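Local coordinates for polysialic acid O-acetyltransferase (Escherichia coli, PDB 3JQY), which transfers acetyl groups from acetyl-CoA to O7 or O9 of the sialic acid residues of the polysialic acid capsule, with a strong preference for long polymers, at residues V99-S104 with V120-C125; N62-E67 with L75-R80; V33-S38 with V55-N60. All coordinates share one frame; numbering follows the deposited sequence.

Interaction 1: V99-S104 with V120-C125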
loop_
_atom_site.group_PDB
_atom_site.type_symbol
_atom_site.label_atom_id
_atom_site.label_comp_id
_atom_site.label_asym_id
_atom_site.label_seq_id
_atom_site.Cartn_x
_atom_site.Cartn_y
_atom_site.Cartn_z
ATOM N N VAL B 99 11.553 -16.172 -3.452
ATOM C CA VAL B 99 12.747 -16.162 -4.290
ATOM C C VAL B 99 13.987 -16.342 -3.419
ATOM O O VAL B 99 14.277 -15.504 -2.560
ATOM C CB VAL B 99 12.838 -14.871 -5.133
ATOM C CG1 VAL B 99 14.056 -14.906 -6.059
ATOM C CG2 VAL B 99 11.549 -14.681 -5.934
ATOM N N ALA B 100 14.702 -17.444 -3.648
ATOM C CA ALA B 100 15.914 -17.788 -2.902
ATOM C C ALA B 100 17.114 -17.595 -3.813
ATOM O O ALA B 100 17.261 -18.296 -4.815
ATOM C CB ALA B 100 15.848 -19.235 -2.401
ATOM N N THR B 101 17.971 -16.645 -3.459
ATOM C CA THR B 101 18.974 -16.144 -4.392
ATOM C C THR B 101 20.383 -16.290 -3.846
ATOM O O THR B 101 20.676 -15.871 -2.724
ATOM C CB THR B 101 18.732 -14.644 -4.698
ATOM O OG1 THR B 101 17.464 -14.477 -5.342
ATOM C CG2 THR B 101 19.830 -14.092 -5.594
ATOM N N LYS B 102 21.240 -16.891 -4.630
ATOM C CA LYS B 102 22.640 -16.965 -4.322
ATOM C C LYS B 102 23.044 -17.509 -2.964
ATOM O O LYS B 102 23.858 -16.950 -2.265
ATOM C CB LYS B 102 23.279 -15.626 -4.532
ATOM C CG LYS B 102 23.322 -15.231 -5.953
ATOM C CD LYS B 102 23.653 -13.779 -6.110
ATOM C CE LYS B 102 23.994 -13.508 -7.454
ATOM N NZ LYS B 102 23.081 -12.654 -8.119
ATOM N N GLY B 103 22.477 -18.642 -2.647
ATOM C CA GLY B 103 22.838 -19.335 -1.425
ATOM C C GLY B 103 22.037 -18.876 -0.227
ATOM O O GLY B 103 22.584 -18.712 0.863
ATOM N N SER B 104 20.738 -18.669 -0.425
ATOM C CA SER B 104 19.865 -18.260 0.667
ATOM C C SER B 104 19.096 -19.458 1.226
ATOM O O SER B 104 18.928 -20.471 0.548
ATOM C CB SER B 104 18.880 -17.193 0.185
ATOM O OG SER B 104 19.560 -16.005 -0.194
ATOM N N VAL B 120 8.903 -13.159 -0.668
ATOM C CA VAL B 120 10.196 -13.198 0.016
ATOM C C VAL B 120 11.317 -12.836 -0.951
ATOM O O VAL B 120 11.397 -13.396 -2.046
ATOM C CB VAL B 120 10.494 -14.582 0.623
ATOM C CG1 VAL B 120 11.905 -14.598 1.211
ATOM C CG2 VAL B 120 9.462 -14.923 1.691
ATOM N N VAL B 121 12.171 -11.897 -0.538
ATOM C CA VAL B 121 13.310 -11.451 -1.341
ATOM C C VAL B 121 14.594 -11.721 -0.557
ATOM O O VAL B 121 14.705 -11.317 0.593
ATOM C CB VAL B 121 13.228 -9.931 -1.601
ATOM C CG1 VAL B 121 14.364 -9.478 -2.511
ATOM C CG2 VAL B 121 11.872 -9.556 -2.183
ATOM N N THR B 122 15.568 -12.384 -1.177
ATOM C CA THR B 122 16.822 -12.690 -0.490
ATOM C C THR B 122 18.044 -12.383 -1.349
ATOM O O THR B 122 17.926 -12.063 -2.531
ATOM C CB THR B 122 16.910 -14.185 -0.131
ATOM O OG1 THR B 122 16.816 -14.962 -1.333
ATOM C CG2 THR B 122 15.791 -14.593 0.813
ATOM N N ASP B 123 19.219 -12.496 -0.737
ATOM C CA ASP B 123 20.487 -12.467 -1.463
ATOM C C ASP B 123 21.581 -12.970 -0.536
ATOM O O ASP B 123 22.080 -12.223 0.312
ATOM C CB ASP B 123 20.808 -11.054 -1.957
ATOM C CG ASP B 123 22.074 -10.999 -2.799
ATOM O OD1 ASP B 123 22.703 -12.055 -3.018
ATOM O OD2 ASP B 123 22.436 -9.893 -3.249
ATOM N N LYS B 124 21.929 -14.247 -0.688
ATOM C CA LYS B 124 22.897 -14.908 0.184
ATOM C C LYS B 124 22.589 -14.604 1.642
ATOM O O LYS B 124 23.456 -14.173 2.406
ATOM C CB LYS B 124 24.331 -14.490 -0.161
ATOM C CG LYS B 124 25.394 -15.330 0.544
ATOM C CD LYS B 124 26.789 -15.106 -0.038
ATOM C CE LYS B 124 27.188 -16.217 -1.009
ATOM N NZ LYS B 124 26.434 -16.199 -2.297
ATOM N N CYS B 125 21.338 -14.821 2.025
ATOM C CA CYS B 125 20.930 -14.595 3.402
ATOM C C CYS B 125 19.747 -15.488 3.761
ATOM O O CYS B 125 19.329 -16.327 2.968
ATOM C CB CYS B 125 20.609 -13.117 3.656
ATOM S SG CYS B 125 19.178 -12.490 2.760
HETATM O O HOH W 1 15.338 -12.878 -4.082
#

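Interaction 2: N62-E67 with L75-R80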
loop_
_atom_site.group_PDB
_atom_site.type_symbol
_atom_site.label_atom_id
_atom_site.label_comp_id
_atom_site.label_asym_id
_atom_site.label_seq_id
_atom_site.Cartn_x
_atom_site.Cartn_y
_atom_site.Cartn_z
ATOM N N ASN B 62 20.357 -26.758 -5.690
ATOM C CA ASN B 62 19.321 -26.186 -4.835
ATOM C C ASN B 62 18.438 -27.285 -4.279
ATOM O O ASN B 62 18.380 -28.377 -4.833
ATOM C CB ASN B 62 18.457 -25.221 -5.640
ATOM C CG ASN B 62 19.261 -24.087 -6.236
ATOM O OD1 ASN B 62 19.473 -24.025 -7.446
ATOM N ND2 ASN B 62 19.716 -23.187 -5.387
ATOM N N LYS B 63 17.745 -26.997 -3.184
ATOM C CA LYS B 63 16.799 -27.955 -2.627
ATOM C C LYS B 63 15.516 -27.291 -2.149
ATOM O O LYS B 63 15.552 -26.304 -1.408
ATOM C CB LYS B 63 17.431 -28.756 -1.490
ATOM C CG LYS B 63 16.599 -29.985 -1.082
ATOM C CD LYS B 63 17.340 -30.860 -0.076
ATOM C CE LYS B 63 16.539 -32.104 0.282
ATOM N NZ LYS B 63 17.258 -32.950 1.277
ATOM N N LEU B 64 14.389 -27.839 -2.595
ATOM C CA LEU B 64 13.070 -27.454 -2.099
ATOM C C LEU B 64 12.449 -28.661 -1.410
ATOM O O LEU B 64 12.340 -29.732 -2.011
ATOM C CB LEU B 64 12.167 -27.001 -3.243
ATOM C CG LEU B 64 10.686 -26.796 -2.905
ATOM C CD1 LEU B 64 10.528 -25.736 -1.830
ATOM C CD2 LEU B 64 9.883 -26.430 -4.146
ATOM N N ILE B 65 12.054 -28.476 -0.156
ATOM C CA ILE B 65 11.388 -29.514 0.620
ATOM C C ILE B 65 10.038 -28.985 1.078
ATOM O O ILE B 65 9.966 -27.949 1.743
ATOM C CB ILE B 65 12.174 -29.853 1.897
ATOM C CG1 ILE B 65 13.541 -30.437 1.555
ATOM C CG2 ILE B 65 11.363 -30.815 2.789
ATOM C CD1 ILE B 65 14.490 -30.442 2.733
ATOM N N ILE B 66 8.969 -29.681 0.716
ATOM C CA ILE B 66 7.649 -29.323 1.216
ATOM C C ILE B 66 7.051 -30.556 1.874
ATOM O O ILE B 66 6.932 -31.602 1.242
ATOM C CB ILE B 66 6.718 -28.853 0.082
ATOM C CG1 ILE B 66 7.357 -27.704 -0.704
ATOM C CG2 ILE B 66 5.351 -28.449 0.651
ATOM C CD1 ILE B 66 6.480 -27.145 -1.804
ATOM N N GLU B 67 6.676 -30.436 3.143
ATOM C CA GLU B 67 6.278 -31.609 3.918
ATOM C C GLU B 67 4.821 -32.023 3.698
ATOM O O GLU B 67 4.066 -31.341 3.004
ATOM C CB GLU B 67 6.588 -31.392 5.402
ATOM C CG GLU B 67 8.073 -31.095 5.651
ATOM C CD GLU B 67 8.435 -31.017 7.120
ATOM O OE1 GLU B 67 7.520 -31.084 7.970
ATOM O OE2 GLU B 67 9.647 -30.899 7.426
ATOM N N LEU B 75 1.486 -20.878 -5.235
ATOM C CA LEU B 75 2.837 -20.681 -4.733
ATOM C C LEU B 75 3.836 -20.810 -5.885
ATOM O O LEU B 75 3.755 -21.752 -6.675
ATOM C CB LEU B 75 3.146 -21.733 -3.670
ATOM C CG LEU B 75 4.601 -21.776 -3.198
ATOM C CD1 LEU B 75 4.928 -20.524 -2.401
ATOM C CD2 LEU B 75 4.855 -23.027 -2.370
ATOM N N THR B 76 4.765 -19.859 -5.976
ATOM C CA THR B 76 5.870 -19.926 -6.928
ATOM C C THR B 76 7.163 -19.819 -6.133
ATOM O O THR B 76 7.344 -18.875 -5.367
ATOM C CB THR B 76 5.825 -18.777 -7.958
ATOM O OG1 THR B 76 4.584 -18.812 -8.671
ATOM C CG2 THR B 76 6.983 -18.900 -8.961
ATOM N N VAL B 77 8.040 -20.801 -6.298
ATOM C CA VAL B 77 9.353 -20.785 -5.660
ATOM C C VAL B 77 10.410 -20.707 -6.748
ATOM O O VAL B 77 10.492 -21.585 -7.602
ATOM C CB VAL B 77 9.598 -22.047 -4.810
ATOM C CG1 VAL B 77 10.926 -21.944 -4.105
ATOM C CG2 VAL B 77 8.472 -22.240 -3.800
ATOM N N ILE B 78 11.192 -19.632 -6.732
ATOM C CA ILE B 78 12.225 -19.440 -7.738
ATOM C C ILE B 78 13.593 -19.516 -7.088
ATOM O O ILE B 78 13.851 -18.844 -6.087
ATOM C CB ILE B 78 12.077 -18.089 -8.457
ATOM C CG1 ILE B 78 10.704 -17.997 -9.120
ATOM C CG2 ILE B 78 13.200 -17.914 -9.481
ATOM C CD1 ILE B 78 10.412 -16.654 -9.739
ATOM N N PHE B 79 14.462 -20.347 -7.654
ATOM C CA PHE B 79 15.839 -20.475 -7.180
ATOM C C PHE B 79 16.775 -19.774 -8.158
ATOM O O PHE B 79 16.835 -20.145 -9.332
ATOM C CB PHE B 79 16.236 -21.953 -7.069
ATOM C CG PHE B 79 15.570 -22.677 -5.938
ATOM C CD1 PHE B 79 14.414 -23.414 -6.155
ATOM C CD2 PHE B 79 16.091 -22.612 -4.658
ATOM C CE1 PHE B 79 13.794 -24.082 -5.113
ATOM C CE2 PHE B 79 15.475 -23.284 -3.607
ATOM C CZ PHE B 79 14.329 -24.015 -3.835
ATOM N N ARG B 80 17.485 -18.757 -7.683
ATOM C CA ARG B 80 18.463 -18.046 -8.514
ATOM C C ARG B 80 19.865 -18.352 -8.008
ATOM O O ARG B 80 20.184 -18.122 -6.845
ATOM C CB ARG B 80 18.203 -16.536 -8.494
ATOM C CG ARG B 80 16.804 -16.133 -8.952
ATOM C CD ARG B 80 16.752 -14.641 -9.252
ATOM N NE ARG B 80 15.389 -14.114 -9.284
ATOM C CZ ARG B 80 14.549 -14.270 -10.299
ATOM N NH1 ARG B 80 14.918 -14.955 -11.375
ATOM N NH2 ARG B 80 13.331 -13.750 -10.230
#

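Interaction 3: V33-S38 with V55-N60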
loop_
_atom_site.group_PDB
_atom_site.type_symbol
_atom_site.label_atom_id
_atom_site.label_comp_id
_atom_site.label_asym_id
_atom_site.label_seq_id
_atom_site.Cartn_x
_atom_site.Cartn_y
_atom_site.Cartn_z
ATOM N N VAL B 33 7.223 -28.007 -12.700
ATOM C CA VAL B 33 8.625 -27.872 -12.349
ATOM C C VAL B 33 9.436 -27.556 -13.587
ATOM O O VAL B 33 9.296 -28.221 -14.614
ATOM C CB VAL B 33 9.170 -29.159 -11.702
ATOM C CG1 VAL B 33 10.639 -28.991 -11.356
ATOM C CG2 VAL B 33 8.360 -29.511 -10.458
ATOM N N ASP B 34 10.268 -26.526 -13.490
ATOM C CA ASP B 34 11.185 -26.179 -14.563
ATOM C C ASP B 34 12.602 -26.104 -14.011
ATOM O O ASP B 34 12.876 -25.360 -13.074
ATOM C CB ASP B 34 10.793 -24.851 -15.198
ATOM C CG ASP B 34 11.634 -24.523 -16.409
ATOM O OD1 ASP B 34 11.842 -25.428 -17.246
ATOM O OD2 ASP B 34 12.091 -23.367 -16.520
ATOM N N ASP B 35 13.507 -26.872 -14.600
ATOM C CA ASP B 35 14.853 -26.998 -14.055
ATOM C C ASP B 35 15.896 -26.686 -15.120
ATOM O O ASP B 35 16.026 -27.415 -16.104
ATOM C CB ASP B 35 15.041 -28.409 -13.495
ATOM C CG ASP B 35 16.337 -28.570 -12.721
ATOM O OD1 ASP B 35 17.211 -27.687 -12.827
ATOM O OD2 ASP B 35 16.476 -29.595 -12.014
ATOM N N ASN B 36 16.627 -25.590 -14.928
ATOM C CA ASN B 36 17.652 -25.171 -15.876
ATOM C C ASN B 36 19.076 -25.458 -15.406
ATOM O O ASN B 36 20.038 -25.074 -16.070
ATOM C CB ASN B 36 17.525 -23.680 -16.184
ATOM C CG ASN B 36 16.187 -23.320 -16.783
ATOM O OD1 ASN B 36 15.435 -24.189 -17.235
ATOM N ND2 ASN B 36 15.879 -22.028 -16.793
ATOM N N GLY B 37 19.207 -26.133 -14.267
ATOM C CA GLY B 37 20.512 -26.391 -13.683
ATOM C C GLY B 37 20.743 -27.860 -13.371
ATOM O O GLY B 37 19.957 -28.720 -13.765
ATOM N N SER B 38 21.829 -28.147 -12.661
ATOM C CA SER B 38 22.163 -29.518 -12.290
ATOM C C SER B 38 22.116 -29.721 -10.778
ATOM O O SER B 38 22.282 -28.777 -10.003
ATOM C CB SER B 38 23.559 -29.876 -12.806
ATOM O OG SER B 38 24.534 -29.045 -12.206
ATOM N N VAL B 55 7.713 -24.421 -9.362
ATOM C CA VAL B 55 9.089 -24.326 -8.904
ATOM C C VAL B 55 9.988 -24.128 -10.123
ATOM O O VAL B 55 9.838 -24.805 -11.145
ATOM C CB VAL B 55 9.525 -25.551 -8.077
ATOM C CG1 VAL B 55 9.368 -26.823 -8.877
ATOM C CG2 VAL B 55 10.973 -25.396 -7.606
ATOM N N GLN B 56 10.888 -23.162 -10.012
ATOM C CA GLN B 56 11.797 -22.807 -11.085
ATOM C C GLN B 56 13.212 -22.844 -10.536
ATOM O O GLN B 56 13.545 -22.091 -9.629
ATOM C CB GLN B 56 11.472 -21.401 -11.600
ATOM C CG GLN B 56 12.425 -20.878 -12.658
ATOM C CD GLN B 56 12.149 -21.459 -14.022
ATOM O OE1 GLN B 56 11.017 -21.416 -14.510
ATOM N NE2 GLN B 56 13.184 -22.004 -14.655
ATOM N N PHE B 57 14.043 -23.726 -11.078
ATOM C CA PHE B 57 15.445 -23.800 -10.684
ATOM C C PHE B 57 16.290 -23.104 -11.744
ATOM O O PHE B 57 16.472 -23.637 -12.840
ATOM C CB PHE B 57 15.911 -25.260 -10.582
ATOM C CG PHE B 57 15.269 -26.054 -9.461
ATOM C CD1 PHE B 57 15.677 -25.879 -8.147
ATOM C CD2 PHE B 57 14.303 -27.008 -9.733
ATOM C CE1 PHE B 57 15.115 -26.616 -7.123
ATOM C CE2 PHE B 57 13.734 -27.755 -8.714
ATOM C CZ PHE B 57 14.143 -27.560 -7.405
ATOM N N ASN B 58 16.788 -21.913 -11.426
ATOM C CA ASN B 58 17.699 -21.194 -12.317
ATOM C C ASN B 58 19.105 -21.207 -11.728
ATOM O O ASN B 58 19.714 -20.156 -11.517
ATOM C CB ASN B 58 17.259 -19.739 -12.505
ATOM C CG ASN B 58 16.008 -19.596 -13.354
ATOM O OD1 ASN B 58 15.700 -20.447 -14.182
ATOM N ND2 ASN B 58 15.282 -18.503 -13.149
ATOM N N GLY B 59 19.609 -22.403 -11.457
ATOM C CA GLY B 59 20.904 -22.575 -10.829
ATOM C C GLY B 59 21.112 -24.029 -10.449
ATOM O O GLY B 59 20.309 -24.884 -10.802
ATOM N N ASN B 60 22.184 -24.299 -9.715
ATOM C CA ASN B 60 22.569 -25.668 -9.389
ATOM C C ASN B 60 22.536 -25.977 -7.898
ATOM O O ASN B 60 22.686 -25.084 -7.062
ATOM C CB ASN B 60 23.984 -25.933 -9.911
ATOM C CG ASN B 60 24.159 -25.517 -11.357
ATOM O OD1 ASN B 60 23.285 -25.747 -12.190
ATOM N ND2 ASN B 60 25.301 -24.904 -11.665
#

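Interaction 1: V99-S104 with V120-C125
Thr122 pushes its hydroxyl into the seam against Val99 and Thr101, where OG1 does the work of a backbone group. It donates to Val99 O (OG1 to O 2.9 Å, the donor tilted slightly, 17°, from the carbonyl plane) and accepts from Thr101 N. The torsion that permits this puts OG1 between the backbone N and the carbonyl carbon (chi1 59°), facing the neighbouring strand. One residue pair earlier, Val99 N still reaches Val120 O at 3.1 Å. The backbone N of Thr122 turns instead to a water, 3.0 Å away, which also accepts from Thr101 OG1 and donates to Val99 O.

Beyond the strand ends backbone and side-chain groups share the bonding. Thr101 O is gripped twice, by Lys124 N in a nearly straight bond (175° at the hydrogen) and by Ser104 OG at 2.8 Å. That same Ser104 OG accepts from Cys125 N at 3.1 Å, while Lys124 bends its chain back until NZ lies 2.7 Å from Lys102 O. A second shell sets the serine: Asn84 OD1 takes the Ser104 N-H.

With a valine in place of Thr122, Val99 O would probably lose one of its donors and Thr101 N would be left without its acceptor at the seam.

The side chain of Cys125 lies about 7 Å from that of Lys180, and that of Val121 about 6 Å from Gly146; by similarity both Lys180 and Gly146 bind acetyl-CoA. The chemistry implies that hydroxyls and a water bridge neighbouring coils where backbone pairing is interrupted, before it resumes at Lys124 N.

Interaction 2: N62-E67 with L75-R80
Phe79 lies with one ring face under Asn62 and its outer edge against Leu64, and these three residues lose more surface to the contact than any others in it. The evidence for a CH-pi contact is direct: Asn62 CB sits 4.0 Å from the centroid of the Phe79 ring and 27° off its normal. Leu64 meets the ring differently. Its CB comes in near the ring plane, 3.7 Å from Phe79 CZ, so the ring is touched over a face by one residue and at its edge by the next but one. Between them, Lys63 O approaches Phe79 CZ obliquely at 3.6 Å. The ring reaches across because CG stands anti to the carbonyl carbon (chi1 -71°), directing the flat group at strand 63-66.

Further along, the contact thins to branched aliphatic tips. Leu64 CD2 is 4.4 Å from Val77 CG2, and Ile66 CD1 is 4.5 Å from Leu75 CD2. Together these pairs step along both strands in opposite order, as the 157° between their directions requires. A separation of 9.3 Å between the axes excludes backbone pairing, leaving mainly side chains to fill the gap. Around this core, Phe57 on the adjacent strand brings its ring nearly parallel to that of Phe79, while Val86 touches both Leu64 and Phe79.

Strands 63-66 and 71-80 belong to two different parallel sheets whose buried faces meet. This is the interior packing of the left-handed beta-helix of hexapeptide-repeat acyltransferases, in which aliphatic and aromatic side chains fill the middle of the coil.

Interaction 3: V33-S38 with V55-N60
Asn60 reaches over the turn of segment 33-38, and its side chain can be followed outward. Asn60 CB lies 3.3 Å from Ser38 O; its CG passes 3.6 Å from Ser38 OG; its OD1 then accepts from Ser38 N at 2.8 Å, the donor tilted from the carbonyl plane. Setting CG anti to the carbonyl carbon (chi1 -49°) swings the amide back toward this neighbour. OD1 also comes close to Gly37 CA, which in turn makes a CA-H...O contact with Gly59 O. A CB on Gly37 would collide with both of these oxygens, so the lack of a side chain is what lets the turns lie this close.

Upstream, strands 33-35 and 55-58 run parallel with axes 4.8 Å apart, pairing in register through Asp34 N to Val55 O and Phe57 N to Asp34 O. On the face carrying Asp34 and Gln56, the two side chains lie side by side, and Gln56 NE2 donates to Asp34 OD2 at 2.6 Å from the anti side, but 35° out of the carboxylate plane. On the other face Val33 CG2 presses tightly on Val55 CG1, 3.3 Å away. Asp35 OD1 takes the N-H of Gly37 in an Asx turn.

Amides and carboxylates thus supplement backbone bonds and apolar packing in this surface contact. Its chemistry implies that backbone pairing sets the register as far as Asn36 N and Phe57 O, after which Asn60 OD1 holds Ser38 N while Asp35 braces its own turn.

How the interactions relate
Interactions 1 and 3 each join neighbouring parallel strands and the turns that follow them, whereas interaction 2 spans the coil interior between two sheets. Interaction 2 is the buried core contact and is almost wholly side-chain packing, without hydrogen bonds between its segments; interaction 3 is at the surface, and interaction 1 is intermediate, using hydroxyls and a water where interaction 3 uses acidic and amide groups. Strand 71-80, of interaction 2, lies between the strands of the other two: Phe79 pairs through its backbone with Gln56 and Asn58 of interaction 3, and Arg80 with Ala100 and Lys102 of interaction 1. Interactions 1 and 3 do not touch, their nearest atoms being about 7 Å apart.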